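Long-range contact in D-methionine-binding lipoprotein MetQ (Escherichia coli, PDB 4YAH), which binds methionine as the solute-binding component of an ATP-driven permease that carries D-methionine across the cell membrane: residues V111-G116 and G266-W271. Numbering follows the deposited sequence.
Sequences VYPIAG and GAVKGW. With MET (methionine), chain B.
Gly266 O takes one hydrogen bond, from a water 2.9 Å away, and has Tyr112 CA and Pro113 CD set against it, the CD at 3.3 Å. The same water donates to Pro113 O, 2.7 Å off, and so ties the two backbones together beyond the point where direct pairing stops. That pairing is a single antiparallel hydrogen-bonded pair, Val111 with Val268. Val111 N gives its hydrogen to Val268 O at 2.8 Å, in the carbonyl plane and on a lone pair, and Val268 N returns a nearly straight bond (173° at the hydrogen) to Val111 O. This Val111 O is also approached by Ala267 CA, 3.4 Å away. The two valines of the pair lie on one face of the sheet, Val111 CB and Val268 CB 4.0 Å apart, and Pro113 CG reaches loosely towards Val268 CG2. The CB of Tyr112 points away from 266-271, yet CG anti to the carbonyl carbon (chi1 -66°) sets the ring between the Ala267 methyl and the bound methionine. Tyr112 CE1 rests 3.9 Å from Ala267 CB, while CD2 of the same ring comes within 3.8 Å of the amino N of the ligand. With an alanine here, the Ala267 methyl would probably lose its aromatic neighbour and a gap would open beside the ligand's amino group. Arg144, Asn202, Thr204 and Asn229 hydrogen-bond the same methionine. Phe263 meets the Tyr112 ring at about 60°. The contact adds the short edge strand 268-269 to the end of strand 103-111 in one sheet of this two-lobed binding protein; from there the chain crosses past the ligand into strand 115-117 of the other sheet, with Pro113 touching Val220 and Ile114 packing on helix 139-151.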
loop_
_atom_site.group_PDB
_atom_site.type_symbol
_atom_site.label_atom_id
_atom_site.label_comp_id
_atom_site.label_asym_id
_atom_site.label_seq_id
_atom_site.Cartn_x
_atom_site.Cartn_y
_atom_site.Cartn_z
ATOM N N VAL A 111 5.247 -0.287 7.260
ATOM C CA VAL A 111 5.797 -0.590 5.942
ATOM C C VAL A 111 5.260 -1.973 5.557
ATOM O O VAL A 111 5.255 -2.881 6.388
ATOM C CB VAL A 111 7.335 -0.618 5.918
ATOM C CG1 VAL A 111 7.845 -0.842 4.495
ATOM C CG2 VAL A 111 7.933 0.653 6.503
ATOM N N TYR A 112 4.815 -2.117 4.305
ATOM C CA TYR A 112 4.283 -3.372 3.772
ATOM C C TYR A 112 5.138 -3.773 2.580
ATOM O O TYR A 112 4.820 -3.416 1.447
ATOM C CB TYR A 112 2.832 -3.207 3.346
ATOM C CG TYR A 112 1.852 -2.942 4.458
ATOM C CD1 TYR A 112 1.525 -3.934 5.369
ATOM C CD2 TYR A 112 1.222 -1.717 4.563
ATOM C CE1 TYR A 112 0.595 -3.704 6.374
ATOM C CE2 TYR A 112 0.285 -1.475 5.565
ATOM C CZ TYR A 112 -0.012 -2.476 6.466
ATOM O OH TYR A 112 -0.930 -2.265 7.454
ATOM N N PRO A 113 6.260 -4.469 2.831
ATOM C CA PRO A 113 7.161 -4.748 1.707
ATOM C C PRO A 113 6.426 -5.514 0.610
ATOM O O PRO A 113 5.728 -6.486 0.879
ATOM C CB PRO A 113 8.286 -5.568 2.349
ATOM C CG PRO A 113 8.294 -5.104 3.808
ATOM C CD PRO A 113 6.807 -4.955 4.107
ATOM N N ILE A 114 6.535 -5.016 -0.609
ATOM C CA ILE A 114 5.721 -5.520 -1.697
ATOM C C ILE A 114 6.395 -6.732 -2.337
ATOM O O ILE A 114 7.620 -6.851 -2.334
ATOM C CB ILE A 114 5.458 -4.423 -2.740
ATOM C CG1 ILE A 114 4.239 -4.767 -3.585
ATOM C CG2 ILE A 114 6.706 -4.130 -3.567
ATOM C CD1 ILE A 114 3.765 -3.588 -4.433
ATOM N N ALA A 115 5.574 -7.629 -2.874
ATOM C CA ALA A 115 6.081 -8.884 -3.427
ATOM C C ALA A 115 5.536 -9.161 -4.819
ATOM O O ALA A 115 4.528 -8.596 -5.240
ATOM C CB ALA A 115 5.746 -10.026 -2.501
ATOM N N GLY A 116 6.260 -10.014 -5.536
ATOM C CA GLY A 116 5.811 -10.566 -6.804
ATOM C C GLY A 116 5.197 -11.936 -6.563
ATOM O O GLY A 116 5.716 -12.722 -5.768
ATOM N N GLY A 266 4.698 -9.497 7.440
ATOM C CA GLY A 266 4.874 -8.569 6.339
ATOM C C GLY A 266 4.507 -7.127 6.667
ATOM O O GLY A 266 4.270 -6.340 5.750
ATOM N N ALA A 267 4.448 -6.794 7.960
ATOM C CA ALA A 267 4.145 -5.426 8.417
ATOM C C ALA A 267 5.231 -4.950 9.383
ATOM O O ALA A 267 5.452 -5.552 10.431
ATOM C CB ALA A 267 2.810 -5.370 9.072
ATOM N N VAL A 268 5.926 -3.893 8.998
ATOM C CA VAL A 268 6.993 -3.323 9.810
ATOM C C VAL A 268 6.537 -2.034 10.487
ATOM O O VAL A 268 6.099 -1.100 9.826
ATOM C CB VAL A 268 8.215 -3.022 8.968
ATOM C CG1 VAL A 268 9.354 -2.471 9.837
ATOM C CG2 VAL A 268 8.639 -4.276 8.211
ATOM N N LYS A 269 6.648 -1.999 11.805
ATOM C CA LYS A 269 6.248 -0.828 12.590
ATOM C C LYS A 269 7.007 0.423 12.122
ATOM O O LYS A 269 8.243 0.407 11.998
ATOM C CB LYS A 269 6.497 -1.113 14.066
ATOM C CG LYS A 269 6.009 -0.055 15.004
ATOM C CD LYS A 269 6.431 -0.368 16.437
ATOM C CE LYS A 269 5.834 -1.676 16.919
ATOM N NZ LYS A 269 6.232 -1.957 18.320
ATOM N N GLY A 270 6.268 1.495 11.836
ATOM C CA GLY A 270 6.849 2.687 11.248
ATOM C C GLY A 270 6.916 3.864 12.198
ATOM O O GLY A 270 7.487 4.890 11.860
ATOM N N TRP A 271 6.325 3.714 13.379
ATOM C CA TRP A 271 6.316 4.794 14.358
ATOM C C TRP A 271 7.385 4.650 15.427
ATOM O O TRP A 271 8.048 3.622 15.538
ATOM C CB TRP A 271 4.937 4.878 15.009
ATOM C CG TRP A 271 4.523 3.707 15.836
ATOM C CD1 TRP A 271 4.807 3.476 17.150
ATOM C CD2 TRP A 271 3.688 2.619 15.412
ATOM N NE1 TRP A 271 4.202 2.316 17.574
ATOM C CE2 TRP A 271 3.514 1.767 16.522
ATOM C CE3 TRP A 271 3.095 2.277 14.198
ATOM C CZ2 TRP A 271 2.755 0.597 16.453
ATOM C CZ3 TRP A 271 2.338 1.121 14.136
ATOM C CH2 TRP A 271 2.175 0.300 15.257
HETATM N N MET B . -0.605 -0.302 1.518
HETATM C CA MET B . -0.013 0.062 0.230
HETATM C C MET B . 1.444 -0.337 0.221
HETATM O O MET B . 2.151 -0.001 1.176
HETATM C CB MET B . -0.143 1.566 -0.025
HETATM C CG MET B . 0.275 2.008 -1.419
HETATM S SD MET B . 0.127 3.784 -1.703
HETATM C CE MET B . -1.652 3.943 -1.850
HETATM O OXT MET B . 1.916 -0.967 -0.746
HETATM O O HOH W 1 3.875 -6.714 2.898
#